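Local coordinates for uncharacterized protein (Parabacteroides merdae, PDB 4MXN), which probably hydrolyses glycosidic bonds, as a putative glycosyl hydrolase of family 28 built on a parallel beta-helix, at residues L150-G155 and A173-D178; V164-A169 and D185-N190; H180-D185 and D205-T210; R196-I201 and F214-N219; M209-F214 and F232-T237. One frame throughout, in Å; residues are numbered along the deposited sequence. Where two conformers were deposited one is given.

Contact 1. Residues L150-G155 and A173-D178; sequences LICMEG and AEIYKD
E154 and K177 run alongside each other, pointing the same way, and meet through their carbon chains, with E154 CD 3.8 Å from K177 CD. K177 bends only at its last torsion (chi4 63°), and its NZ stays 5.2 Å from E154 OE2, too far for a salt bridge. The carboxylate is held instead by a water that donates to E154 OE2 at 2.7 Å and to D178 OD2, joining two like charges. With an alanine at E154, the water would probably lose one of its two acceptors and the K177 chain the surface along which it lies. On this face C152 SG, tied by a disulfide to C99, rests 3.8 Å from I175 CB.

On the other face M153, a selenomethionine given in one of two conformers, sets its SE obliquely beside the Y176 ring, 3.9 Å from CE1, a Met-aromatic contact. The Y176 hydroxyl donates to E174 OE1 at 2.6 Å, in the plane of the ring and on the anti lone pair, which fixes the hydroxyl's direction and favours this ring orientation; V184 and I161 also touch the tyrosine. All this is set in step by two parallel strands of successive coils, M153 N reaching I175 O at 2.8 Å. The chemistry divides accordingly: water bridges charges at the partly exposed end of one face; on the buried face a tyrosine satisfies a carboxylate oxygen.

Contact 2. Residues V164-A169 and D185-N190; sequences VTLQDA and DKVVVN
V187 pushes its CG1 methyl into the notch between the V164 carbonyl and the L166 side chain, 3.5 Å from V164 O and 3.8 Å from L166 CD1. The methyl gets there because it stands opposite the backbone N (chi1 173°), while CG2 turns toward V164 CG2. L166 in turn offers its CB to V189 CG2 at 4.3 Å; its CB also touches L150 and its CD1 end packs on E174, on the strand across the interior.

Such nesting of like-sized aliphatic groups, one coil upon the next, is how a parallel beta-helix fills its interior, and here four backbone hydrogen bonds keep the coils in step, L166 N to V188 O being short at 2.7 Å. The face of T165, V188 and N190 is partly exposed, and there N190 is the residue most covered. T165 OG1 runs alongside V188 CB, whereas its CG2 crosses obliquely to the amide end of N190, 3.4 Å from ND2. Where the paired strands end, D168 N bonds to N190 O, and a water fits into the angle beyond, donating to N190 O at 3.0 Å and accepting from A169 N. The D168 carboxylate is bonded to S123 and the backbone N of A193.

Contact 3. Residues H180-D185 and D205-T210; sequences HNVTVD and DGVKMT
V182 N donates to G206 O at 2.8 Å in an almost straight bond (172°), one of five backbone hydrogen bonds that join H180-D185 to D205-T210. At the D185 end a single water takes three partners: it donates to D185 OD1 at 2.8 Å and to K208 O, and accepts from T210 OG1. The other carboxylate oxygen, D185 OD2, comes alongside T210 CB at 3.5 Å, the two side chains pointing the same way.

At the opposite end the D205 carboxylate is engaged beyond these strands, in a salt bridge with R228 and a hydrogen bond from N229. H180 crosses it from the neighbouring coil, CD2 lying 3.7 Å from D205 CB with ring and carboxylate planes 64° apart. Next in the chain, opposite N181, G206 adopts a positive phi (89°); a side chain there would be driven toward N181 N and against the preceding carbonyl. The N181 amide bonds to D158.

Packing completes the inner face. V184 CG2 meets M209 CE at 3.7 Å, for one of the two selenomethionine conformers, and V182 CB sits 4.1 Å from V207 CG2. Y176, on strand 174-177 across the interior, packs against V182 and V184. Matched residues of parallel strands, aliphatic within and polar without, are the hallmark of successive coils in a parallel beta-helix, the fold of family 28 glycosyl hydrolases.

Contact 4. Residues R196-I201 and F214-N219; sequences RKAISI and FNMAGN
K197 and N219 make the polar link of this contact. K197 NZ donates to N219 O at 2.8 Å, arriving from above the carbonyl plane, 40° out of it, and therefore not on a lone pair. A bend at chi2 (-81°) brings the chain round to this oxygen, so that CD also lies close, 3.3 Å from N219 O. The ammonium group has a second, weak bond to the backbone of L221, and N219 OD1 accepts from L221 N, so both residues grip the start of the strand that follows. A methionine in place of K197 would probably leave N219 O without this donor and L221 O without its weak one, the loop end held less firmly.

The apolar contacts gather about A198. Its CB is flanked by F214 CD1 at 3.7 Å and M216 SE at 3.8 Å. The selenomethionine M216 reaches this spot with CG lodged between its backbone N and carbonyl carbon (chi1 61°), and its terminal CE then lies 3.5 Å from R196 O. I199 approaches the same phenyl ring differently: its CD1 comes in at the edge, near the ring plane, only 3.3 Å from F214 CE1, a tight fit in which the two side chains cross at about a right angle. V189 and P220 also pack on F214.

No strand pairing joins the segments, whose nearest CA atoms, those of K197 and N219, are 7.4 Å apart. Both segments lie where their coils turn into the next wall, R196-A198 leading into strand 199-202 and N215-N219 into strand 221-223, stacked as corners of successive coils of a parallel beta-helix.

Contact 5. Residues M209-F214 and F232-T237; sequences MTDCYF and FTNCIT
Corners of two consecutive beta-helix coils are stacked here, D211 upon N234, each with the positive phi that lets the chain turn. N234 ND2 donates to D211 OD1 at 2.8 Å, using the carboxylate's anti lone pair. The oxygen lies nearly in the amide plane, although the two planar groups themselves are 76° apart.

Before the corner the strands pair in parallel, T233 N reaching M209 O at 2.8 Å, and one water donates to both M209 O and T210 OG1 while also bonding T233 OG1. The C235 thiol tucks inside the bend. Its SG sits 3.3 Å from M209 O and 3.8 Å from C212 CB, placed there by a chi1 of -65° that sets it beside its own backbone N. Past the corner I236 CD1 meets the edge of the Y213 ring in plane, 4.0 Å from Y213 CD1, and F214 presents a ring edge to the I236 carbonyl, CD2 to O 3.6 Å.

M209-F214 is thus the inner of the two coils: strand 182-190 pairs along its far side, with V184 touching C212 and V189 touching F214, while F232-T237 begins on strand 230-233, the last strand of the chain, and runs on round the corner.

Overall arrangement
The five contacts climb the beta-helix coil by coil. Contact 1 belongs to a five-stranded sheet, which strand 199-202 of contact 4 continues through a probable hydrogen bond from E174 N to A198 O. Contact 3 lies on a second wall and contact 2 on a third, joined by the bend at K186; contact 5 rounds the same corner one coil on, at D211 and N234. Contacts 2 and 3 meet at D185, contacts 3 and 5 at M209 and T210. Across the interior the walls touch: E174 CG is 3.4 Å from L166 CD1, and Y176 OH 3.6 Å from V184 CG2. F214 joins contacts 4 and 5, centres about 11 Å apart, and I199 CD1 lies 3.6 Å from M209 SE.

Contact 1. Residues L150-G155 and A173-D178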
# COMPACT_ATOMS: atom_id res chain seq x y z
N LEU A 150 2.53 1.20 3.08
CA LEU A 150 1.62 0.10 2.75
C LEU A 150 1.37 0.11 1.25
O LEU A 150 1.42 -0.94 0.61
CB LEU A 150 0.32 0.15 3.55
CG LEU A 150 0.48 -0.05 5.05
CD1 LEU A 150 -0.79 0.27 5.78
CD2 LEU A 150 0.88 -1.46 5.39
N ILE A 151 1.15 1.32 0.68
CA ILE A 151 0.92 1.58 -0.74
C ILE A 151 1.80 2.74 -1.20
O ILE A 151 1.87 3.77 -0.51
CB ILE A 151 -0.59 1.89 -0.99
CG1 ILE A 151 -1.48 0.65 -0.84
CG2 ILE A 151 -0.84 2.62 -2.31
CD1 ILE A 151 -3.03 1.04 -0.65
N CYS A 152 2.46 2.59 -2.35
CA CYS A 152 3.27 3.66 -2.93
C CYS A 152 3.13 3.64 -4.46
O CYS A 152 3.50 2.64 -5.09
CB CYS A 152 4.74 3.56 -2.51
SG CYS A 152 5.78 4.91 -3.13
N MSE A 153 2.63 4.74 -5.04
CA MSE A 153 2.49 4.87 -6.50
C MSE A 153 3.32 6.03 -7.00
O MSE A 153 3.19 7.15 -6.49
CB MSE A 153 1.03 5.06 -6.94
CG MSE A 153 0.31 3.77 -7.17
SE MSE A 153 -0.71 3.29 -5.60
CE MSE A 153 -1.15 1.46 -6.12
N GLU A 154 4.16 5.79 -8.00
CA GLU A 154 4.98 6.86 -8.57
C GLU A 154 4.87 6.86 -10.09
O GLU A 154 5.16 5.85 -10.73
CB GLU A 154 6.45 6.76 -8.13
CG GLU A 154 7.23 8.04 -8.43
CD GLU A 154 8.71 7.99 -8.13
OE1 GLU A 154 9.12 7.28 -7.19
OE2 GLU A 154 9.47 8.69 -8.84
N GLY A 155 4.51 8.01 -10.65
CA GLY A 155 4.39 8.21 -12.09
C GLY A 155 3.30 7.39 -12.74
O GLY A 155 3.37 7.10 -13.94
N ALA A 173 1.25 5.33 5.39
CA ALA A 173 0.35 4.31 4.84
C ALA A 173 0.28 4.38 3.30
O ALA A 173 0.36 3.34 2.64
CB ALA A 173 -1.04 4.46 5.43
N GLU A 174 0.12 5.60 2.74
CA GLU A 174 -0.05 5.80 1.30
C GLU A 174 0.85 6.86 0.78
O GLU A 174 0.89 7.95 1.35
CB GLU A 174 -1.50 6.24 0.98
CG GLU A 174 -2.64 5.33 1.37
CD GLU A 174 -3.99 6.04 1.37
OE1 GLU A 174 -4.48 6.42 0.28
OE2 GLU A 174 -4.54 6.27 2.47
N ILE A 175 1.50 6.61 -0.35
CA ILE A 175 2.37 7.60 -1.00
C ILE A 175 1.95 7.73 -2.45
O ILE A 175 1.88 6.72 -3.15
CB ILE A 175 3.89 7.26 -0.88
CG1 ILE A 175 4.36 7.22 0.61
CG2 ILE A 175 4.75 8.27 -1.71
CD1 ILE A 175 5.74 6.65 0.78
N TYR A 176 1.64 8.96 -2.89
CA TYR A 176 1.27 9.25 -4.28
C TYR A 176 2.23 10.31 -4.76
O TYR A 176 2.28 11.42 -4.20
CB TYR A 176 -0.21 9.68 -4.42
CG TYR A 176 -1.17 8.66 -3.84
CD1 TYR A 176 -1.44 7.47 -4.51
CD2 TYR A 176 -1.76 8.86 -2.60
CE1 TYR A 176 -2.28 6.50 -3.95
CE2 TYR A 176 -2.60 7.90 -2.03
CZ TYR A 176 -2.87 6.73 -2.72
OH TYR A 176 -3.68 5.77 -2.16
N LYS A 177 3.07 9.93 -5.73
CA LYS A 177 4.09 10.81 -6.27
C LYS A 177 3.99 10.87 -7.78
O LYS A 177 4.05 9.82 -8.42
CB LYS A 177 5.49 10.32 -5.83
CG LYS A 177 6.62 11.23 -6.32
CD LYS A 177 7.97 10.82 -5.76
CE LYS A 177 9.09 11.65 -6.37
NZ LYS A 177 8.99 13.10 -6.05
N ASP A 178 3.83 12.09 -8.35
CA ASP A 178 3.78 12.37 -9.80
C ASP A 178 2.74 11.49 -10.52
O ASP A 178 2.99 11.00 -11.62
CB ASP A 178 5.17 12.19 -10.45
CG ASP A 178 6.29 12.98 -9.80
OD1 ASP A 178 6.02 14.11 -9.32
OD2 ASP A 178 7.44 12.49 -9.79
O HOH W 1 8.66 10.38 -10.75

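Contact 2. Residues V164-A169 and D185-N190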
# COMPACT_ATOMS: atom_id res chain seq x y z
N VAL A 164 -10.30 -0.81 1.17
CA VAL A 164 -9.30 -1.49 2.01
C VAL A 164 -9.05 -0.77 3.35
O VAL A 164 -9.22 0.44 3.47
CB VAL A 164 -7.94 -1.73 1.28
CG1 VAL A 164 -8.09 -2.77 0.17
CG2 VAL A 164 -7.34 -0.43 0.73
N THR A 165 -8.64 -1.55 4.35
CA THR A 165 -8.21 -1.04 5.65
C THR A 165 -6.69 -1.11 5.60
O THR A 165 -6.13 -2.18 5.37
CB THR A 165 -8.87 -1.79 6.82
OG1 THR A 165 -10.26 -1.42 6.89
CG2 THR A 165 -8.20 -1.47 8.16
N LEU A 166 -6.03 0.04 5.78
CA LEU A 166 -4.57 0.16 5.78
C LEU A 166 -4.18 0.25 7.23
O LEU A 166 -4.53 1.21 7.92
CB LEU A 166 -4.13 1.39 4.95
CG LEU A 166 -4.54 1.33 3.47
CD1 LEU A 166 -4.13 2.58 2.74
CD2 LEU A 166 -3.96 0.09 2.79
N GLN A 167 -3.54 -0.80 7.74
CA GLN A 167 -3.27 -0.88 9.16
C GLN A 167 -1.81 -0.98 9.53
O GLN A 167 -1.08 -1.84 9.02
CB GLN A 167 -4.03 -2.09 9.72
CG GLN A 167 -3.83 -2.40 11.20
CD GLN A 167 -4.72 -3.55 11.61
OE1 GLN A 167 -5.94 -3.42 11.68
NE2 GLN A 167 -4.14 -4.70 11.79
N ASP A 168 -1.42 -0.17 10.52
CA ASP A 168 -0.13 -0.23 11.22
C ASP A 168 1.05 -0.21 10.25
O ASP A 168 1.96 -1.03 10.32
CB ASP A 168 -0.10 -1.50 12.11
CG ASP A 168 1.10 -1.61 13.02
OD1 ASP A 168 1.50 -0.57 13.60
OD2 ASP A 168 1.62 -2.74 13.17
N ALA A 169 1.03 0.78 9.37
CA ALA A 169 2.06 1.03 8.38
C ALA A 169 3.44 1.16 9.05
O ALA A 169 3.54 1.83 10.08
CB ALA A 169 1.73 2.31 7.62
N ASP A 185 -11.24 5.89 -2.41
CA ASP A 185 -12.62 5.89 -1.93
C ASP A 185 -12.88 4.89 -0.81
O ASP A 185 -12.55 3.73 -0.95
CB ASP A 185 -13.57 5.55 -3.11
CG ASP A 185 -13.80 6.70 -4.06
OD1 ASP A 185 -13.00 6.87 -4.99
OD2 ASP A 185 -14.80 7.42 -3.88
N LYS A 186 -13.54 5.33 0.29
CA LYS A 186 -13.95 4.46 1.43
C LYS A 186 -12.75 3.69 2.06
O LYS A 186 -12.90 2.56 2.54
CB LYS A 186 -15.07 3.47 0.98
CG LYS A 186 -16.28 4.16 0.33
CD LYS A 186 -17.13 3.18 -0.49
CE LYS A 186 -18.16 3.90 -1.34
NZ LYS A 186 -17.58 4.39 -2.62
N VAL A 187 -11.57 4.32 2.07
CA VAL A 187 -10.38 3.67 2.64
C VAL A 187 -10.31 4.01 4.13
O VAL A 187 -10.67 5.10 4.53
CB VAL A 187 -9.07 4.03 1.87
CG1 VAL A 187 -7.81 3.48 2.58
CG2 VAL A 187 -9.11 3.51 0.43
N VAL A 188 -9.89 3.05 4.95
CA VAL A 188 -9.75 3.26 6.38
C VAL A 188 -8.26 3.15 6.70
O VAL A 188 -7.63 2.16 6.31
CB VAL A 188 -10.61 2.28 7.22
CG1 VAL A 188 -10.29 2.37 8.72
CG2 VAL A 188 -12.12 2.47 6.95
N VAL A 189 -7.68 4.17 7.37
CA VAL A 189 -6.28 4.09 7.80
C VAL A 189 -6.28 3.94 9.33
O VAL A 189 -6.78 4.83 10.03
CB VAL A 189 -5.35 5.25 7.33
CG1 VAL A 189 -3.93 5.06 7.85
CG2 VAL A 189 -5.35 5.38 5.81
N ASN A 190 -5.79 2.78 9.82
CA ASN A 190 -5.67 2.50 11.26
C ASN A 190 -4.21 2.63 11.62
O ASN A 190 -3.39 1.93 11.06
CB ASN A 190 -6.24 1.12 11.63
CG ASN A 190 -7.75 1.05 11.55
OD1 ASN A 190 -8.46 2.01 11.85
ND2 ASN A 190 -8.27 -0.12 11.25
O HOH W 2 -1.48 2.59 8.91

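Contact 3. Residues H180-D185 and D205-T210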
# COMPACT_ATOMS: atom_id res chain seq x y z
N HIS A 180 -1.31 10.75 -12.03
CA HIS A 180 -2.41 11.40 -12.73
C HIS A 180 -3.67 10.59 -12.54
O HIS A 180 -3.63 9.38 -12.72
CB HIS A 180 -2.13 11.53 -14.25
CG HIS A 180 -1.07 12.51 -14.64
ND1 HIS A 180 0.25 12.12 -14.82
CD2 HIS A 180 -1.19 13.81 -14.99
CE1 HIS A 180 0.89 13.20 -15.23
NE2 HIS A 180 0.07 14.25 -15.32
N ASN A 181 -4.80 11.24 -12.27
CA ASN A 181 -6.13 10.63 -12.16
C ASN A 181 -6.14 9.50 -11.12
O ASN A 181 -6.26 8.32 -11.46
CB ASN A 181 -6.65 10.14 -13.53
CG ASN A 181 -8.09 9.66 -13.51
OD1 ASN A 181 -8.87 10.01 -12.63
ND2 ASN A 181 -8.47 8.83 -14.47
N VAL A 182 -5.97 9.88 -9.86
CA VAL A 182 -5.99 8.96 -8.73
C VAL A 182 -7.31 9.14 -7.99
O VAL A 182 -7.74 10.28 -7.80
CB VAL A 182 -4.78 9.18 -7.77
CG1 VAL A 182 -4.85 8.27 -6.53
CG2 VAL A 182 -3.45 9.00 -8.50
N THR A 183 -7.96 8.02 -7.61
CA THR A 183 -9.17 8.06 -6.78
C THR A 183 -8.92 7.16 -5.58
O THR A 183 -8.36 6.09 -5.73
CB THR A 183 -10.45 7.66 -7.55
OG1 THR A 183 -10.36 6.30 -7.98
CG2 THR A 183 -10.79 8.61 -8.72
N VAL A 184 -9.26 7.65 -4.38
CA VAL A 184 -9.13 6.90 -3.10
C VAL A 184 -10.49 7.00 -2.43
O VAL A 184 -10.88 8.08 -1.99
CB VAL A 184 -7.97 7.43 -2.20
CG1 VAL A 184 -7.77 6.52 -1.00
CG2 VAL A 184 -6.66 7.56 -2.99
N ASP A 185 -11.24 5.89 -2.41
CA ASP A 185 -12.62 5.89 -1.93
C ASP A 185 -12.88 4.89 -0.81
O ASP A 185 -12.55 3.73 -0.95
CB ASP A 185 -13.57 5.55 -3.11
CG ASP A 185 -13.80 6.70 -4.06
OD1 ASP A 185 -13.00 6.87 -4.99
OD2 ASP A 185 -14.80 7.42 -3.88
N ASP A 205 -1.56 15.19 -10.31
CA ASP A 205 -2.53 15.96 -11.08
C ASP A 205 -3.82 15.15 -11.13
O ASP A 205 -3.93 14.20 -11.90
CB ASP A 205 -2.01 16.34 -12.49
CG ASP A 205 -3.02 17.06 -13.39
OD1 ASP A 205 -4.07 17.52 -12.87
OD2 ASP A 205 -2.78 17.11 -14.60
N GLY A 206 -4.80 15.58 -10.34
CA GLY A 206 -6.10 14.93 -10.28
C GLY A 206 -6.09 13.82 -9.25
O GLY A 206 -5.68 12.69 -9.53
N VAL A 207 -6.43 14.17 -8.00
CA VAL A 207 -6.52 13.22 -6.89
C VAL A 207 -7.84 13.49 -6.21
O VAL A 207 -8.06 14.58 -5.68
CB VAL A 207 -5.32 13.24 -5.90
CG1 VAL A 207 -5.51 12.20 -4.78
CG2 VAL A 207 -3.99 12.99 -6.63
N LYS A 208 -8.75 12.50 -6.28
CA LYS A 208 -10.06 12.63 -5.66
C LYS A 208 -10.15 11.65 -4.52
O LYS A 208 -10.19 10.44 -4.75
CB LYS A 208 -11.21 12.45 -6.67
CG LYS A 208 -11.31 13.52 -7.74
CD LYS A 208 -12.68 13.44 -8.41
CE LYS A 208 -12.85 14.44 -9.52
NZ LYS A 208 -14.30 14.62 -9.86
N MSE A 209 -10.20 12.17 -3.29
CA MSE A 209 -10.30 11.34 -2.09
C MSE A 209 -11.68 11.55 -1.46
O MSE A 209 -12.04 12.69 -1.15
CB MSE A 209 -9.17 11.68 -1.10
CG MSE A 209 -8.95 10.58 -0.08
SE MSE A 209 -7.27 10.68 0.90
CE MSE A 209 -6.02 10.30 -0.54
N THR A 210 -12.47 10.45 -1.33
CA THR A 210 -13.84 10.51 -0.82
C THR A 210 -14.12 9.44 0.24
O THR A 210 -13.73 8.28 0.07
CB THR A 210 -14.81 10.34 -2.01
OG1 THR A 210 -14.39 11.21 -3.05
CG2 THR A 210 -16.27 10.65 -1.65
O HOH W 3 -13.00 9.71 -4.84

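Contact 4. Residues R196-I201 and F214-N219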
# COMPACT_ATOMS: atom_id res chain seq x y z
N ARG A 196 3.32 8.16 12.49
CA ARG A 196 3.65 8.80 11.23
C ARG A 196 2.40 9.24 10.45
O ARG A 196 1.28 8.86 10.80
CB ARG A 196 4.51 7.85 10.37
CG ARG A 196 5.90 7.62 11.01
CD ARG A 196 6.63 6.40 10.45
NE ARG A 196 5.94 5.13 10.73
CZ ARG A 196 6.09 4.41 11.84
NH1 ARG A 196 6.89 4.84 12.82
NH2 ARG A 196 5.44 3.27 12.00
N LYS A 197 2.62 10.04 9.38
CA LYS A 197 1.56 10.52 8.49
C LYS A 197 0.90 9.34 7.80
O LYS A 197 1.51 8.28 7.67
CB LYS A 197 2.11 11.52 7.44
CG LYS A 197 2.67 12.81 8.07
CD LYS A 197 1.56 13.79 8.40
CE LYS A 197 2.04 15.07 9.05
NZ LYS A 197 0.91 16.01 9.25
N ALA A 198 -0.37 9.50 7.43
CA ALA A 198 -1.14 8.47 6.74
C ALA A 198 -0.95 8.58 5.25
O ALA A 198 -0.98 7.56 4.56
CB ALA A 198 -2.62 8.59 7.08
N ILE A 199 -0.82 9.82 4.72
CA ILE A 199 -0.73 10.05 3.27
C ILE A 199 0.29 11.12 2.94
O ILE A 199 0.24 12.21 3.50
CB ILE A 199 -2.11 10.42 2.66
CG1 ILE A 199 -3.09 9.25 2.80
CG2 ILE A 199 -2.00 10.82 1.15
CD1 ILE A 199 -4.38 9.65 2.79
N SER A 200 1.16 10.81 1.95
CA SER A 200 2.16 11.69 1.38
C SER A 200 1.79 11.92 -0.09
O SER A 200 1.64 10.94 -0.83
CB SER A 200 3.56 11.11 1.55
OG SER A 200 4.53 11.99 1.00
N ILE A 201 1.58 13.20 -0.49
CA ILE A 201 1.22 13.55 -1.88
C ILE A 201 2.20 14.61 -2.39
O ILE A 201 2.46 15.61 -1.70
CB ILE A 201 -0.28 14.00 -2.04
CG1 ILE A 201 -1.28 12.92 -1.55
CG2 ILE A 201 -0.60 14.40 -3.49
CD1 ILE A 201 -2.78 13.36 -1.43
N PHE A 214 -9.46 8.34 8.97
CA PHE A 214 -8.11 8.27 9.56
C PHE A 214 -8.33 8.11 11.07
O PHE A 214 -8.91 9.01 11.67
CB PHE A 214 -7.28 9.50 9.19
CG PHE A 214 -7.21 9.72 7.70
CD1 PHE A 214 -6.25 9.06 6.93
CD2 PHE A 214 -8.13 10.54 7.06
CE1 PHE A 214 -6.20 9.26 5.55
CE2 PHE A 214 -8.06 10.74 5.68
CZ PHE A 214 -7.11 10.10 4.94
N ASN A 215 -7.99 6.95 11.66
CA ASN A 215 -8.31 6.71 13.07
C ASN A 215 -7.38 7.46 14.10
O ASN A 215 -7.58 7.33 15.31
CB ASN A 215 -8.31 5.19 13.36
CG ASN A 215 -6.96 4.63 13.71
OD1 ASN A 215 -5.91 5.19 13.34
ND2 ASN A 215 -6.97 3.50 14.42
N MSE A 216 -6.35 8.14 13.58
CA MSE A 216 -5.31 8.92 14.29
C MSE A 216 -5.86 10.31 14.68
O MSE A 216 -6.79 10.79 14.05
CB MSE A 216 -4.06 9.06 13.37
CG MSE A 216 -4.35 9.81 12.04
SE MSE A 216 -2.93 9.79 10.68
CE MSE A 216 -1.51 10.76 11.61
N ALA A 217 -5.24 10.99 15.65
CA ALA A 217 -5.74 12.31 16.06
C ALA A 217 -5.20 13.50 15.22
O ALA A 217 -6.00 14.34 14.82
CB ALA A 217 -5.44 12.54 17.53
N GLY A 218 -3.88 13.56 14.97
CA GLY A 218 -3.26 14.67 14.24
C GLY A 218 -3.63 14.81 12.77
O GLY A 218 -4.56 14.14 12.32
N ASN A 219 -2.92 15.69 12.01
CA ASN A 219 -3.14 15.86 10.56
C ASN A 219 -2.54 14.64 9.82
O ASN A 219 -1.33 14.40 9.90
CB ASN A 219 -2.54 17.18 10.03
CG ASN A 219 -2.72 17.45 8.54
OD1 ASN A 219 -3.51 16.81 7.83
ND2 ASN A 219 -1.99 18.43 8.02

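Contact 5. Residues M209-F214 and F232-T237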
# COMPACT_ATOMS: atom_id res chain seq x y z
N MSE A 209 -10.20 12.17 -3.29
CA MSE A 209 -10.30 11.34 -2.09
C MSE A 209 -11.68 11.55 -1.46
O MSE A 209 -12.04 12.69 -1.15
CB MSE A 209 -9.17 11.68 -1.10
CG MSE A 209 -8.95 10.58 -0.08
SE MSE A 209 -7.27 10.68 0.90
CE MSE A 209 -6.02 10.30 -0.54
N THR A 210 -12.47 10.45 -1.33
CA THR A 210 -13.84 10.51 -0.82
C THR A 210 -14.12 9.44 0.24
O THR A 210 -13.73 8.28 0.07
CB THR A 210 -14.81 10.34 -2.01
OG1 THR A 210 -14.39 11.21 -3.05
CG2 THR A 210 -16.27 10.65 -1.65
N ASP A 211 -14.81 9.83 1.32
CA ASP A 211 -15.26 8.94 2.42
C ASP A 211 -14.09 8.17 3.05
O ASP A 211 -14.21 6.98 3.36
CB ASP A 211 -16.34 7.96 1.92
CG ASP A 211 -17.59 8.65 1.42
OD1 ASP A 211 -18.01 9.63 2.04
OD2 ASP A 211 -18.09 8.25 0.36
N CYS A 212 -12.98 8.85 3.25
CA CYS A 212 -11.84 8.20 3.87
C CYS A 212 -11.79 8.51 5.35
O CYS A 212 -12.13 9.63 5.77
CB CYS A 212 -10.55 8.58 3.15
SG CYS A 212 -10.48 7.94 1.47
N TYR A 213 -11.45 7.50 6.16
CA TYR A 213 -11.38 7.63 7.62
C TYR A 213 -9.94 7.44 8.09
O TYR A 213 -9.28 6.49 7.66
CB TYR A 213 -12.33 6.63 8.32
CG TYR A 213 -12.42 6.82 9.83
CD1 TYR A 213 -13.16 7.86 10.37
CD2 TYR A 213 -11.76 5.95 10.70
CE1 TYR A 213 -13.23 8.04 11.75
CE2 TYR A 213 -11.84 6.12 12.08
CZ TYR A 213 -12.56 7.18 12.61
OH TYR A 213 -12.61 7.33 13.97
N PHE A 214 -9.46 8.34 8.97
CA PHE A 214 -8.11 8.27 9.56
C PHE A 214 -8.33 8.11 11.07
O PHE A 214 -8.91 9.01 11.67
CB PHE A 214 -7.28 9.50 9.19
CG PHE A 214 -7.21 9.72 7.70
CD1 PHE A 214 -6.25 9.06 6.93
CD2 PHE A 214 -8.13 10.54 7.06
CE1 PHE A 214 -6.20 9.26 5.55
CE2 PHE A 214 -8.06 10.74 5.68
CZ PHE A 214 -7.11 10.10 4.94
N PHE A 232 -11.02 16.62 -1.81
CA PHE A 232 -11.27 15.84 -0.60
C PHE A 232 -12.72 16.02 -0.20
O PHE A 232 -13.15 17.15 0.05
CB PHE A 232 -10.32 16.27 0.53
CG PHE A 232 -8.86 16.05 0.26
CD1 PHE A 232 -8.10 17.00 -0.42
CD2 PHE A 232 -8.21 14.92 0.74
CE1 PHE A 232 -6.74 16.80 -0.66
CE2 PHE A 232 -6.85 14.72 0.51
CZ PHE A 232 -6.13 15.65 -0.21
N THR A 233 -13.50 14.91 -0.19
CA THR A 233 -14.92 14.94 0.18
C THR A 233 -15.13 13.99 1.34
O THR A 233 -14.86 12.80 1.19
CB THR A 233 -15.82 14.56 -1.01
OG1 THR A 233 -15.51 15.40 -2.12
CG2 THR A 233 -17.31 14.61 -0.68
N ASN A 234 -15.65 14.50 2.47
CA ASN A 234 -15.94 13.72 3.67
C ASN A 234 -14.73 12.81 4.08
O ASN A 234 -14.89 11.60 4.29
CB ASN A 234 -17.25 12.89 3.46
CG ASN A 234 -17.73 12.17 4.70
OD1 ASN A 234 -17.63 12.68 5.83
ND2 ASN A 234 -18.16 10.93 4.53
N CYS A 235 -13.53 13.40 4.16
CA CYS A 235 -12.33 12.71 4.64
C CYS A 235 -12.07 13.26 6.03
O CYS A 235 -11.89 14.47 6.17
CB CYS A 235 -11.15 12.92 3.70
SG CYS A 235 -11.38 12.18 2.07
N ILE A 236 -12.23 12.42 7.07
CA ILE A 236 -12.21 12.91 8.45
C ILE A 236 -11.30 12.11 9.41
O ILE A 236 -10.98 10.96 9.16
CB ILE A 236 -13.67 12.91 9.02
CG1 ILE A 236 -14.31 11.49 9.01
CG2 ILE A 236 -14.57 13.94 8.30
CD1 ILE A 236 -15.33 11.19 10.13
N THR A 237 -10.97 12.75 10.55
CA THR A 237 -10.25 12.17 11.69
C THR A 237 -11.34 11.78 12.75
O THR A 237 -12.49 12.18 12.56
CB THR A 237 -9.15 13.12 12.21
OG1 THR A 237 -9.64 14.46 12.27
CG2 THR A 237 -7.88 13.07 11.36
O HOH W 4 -13.92 13.77 -3.50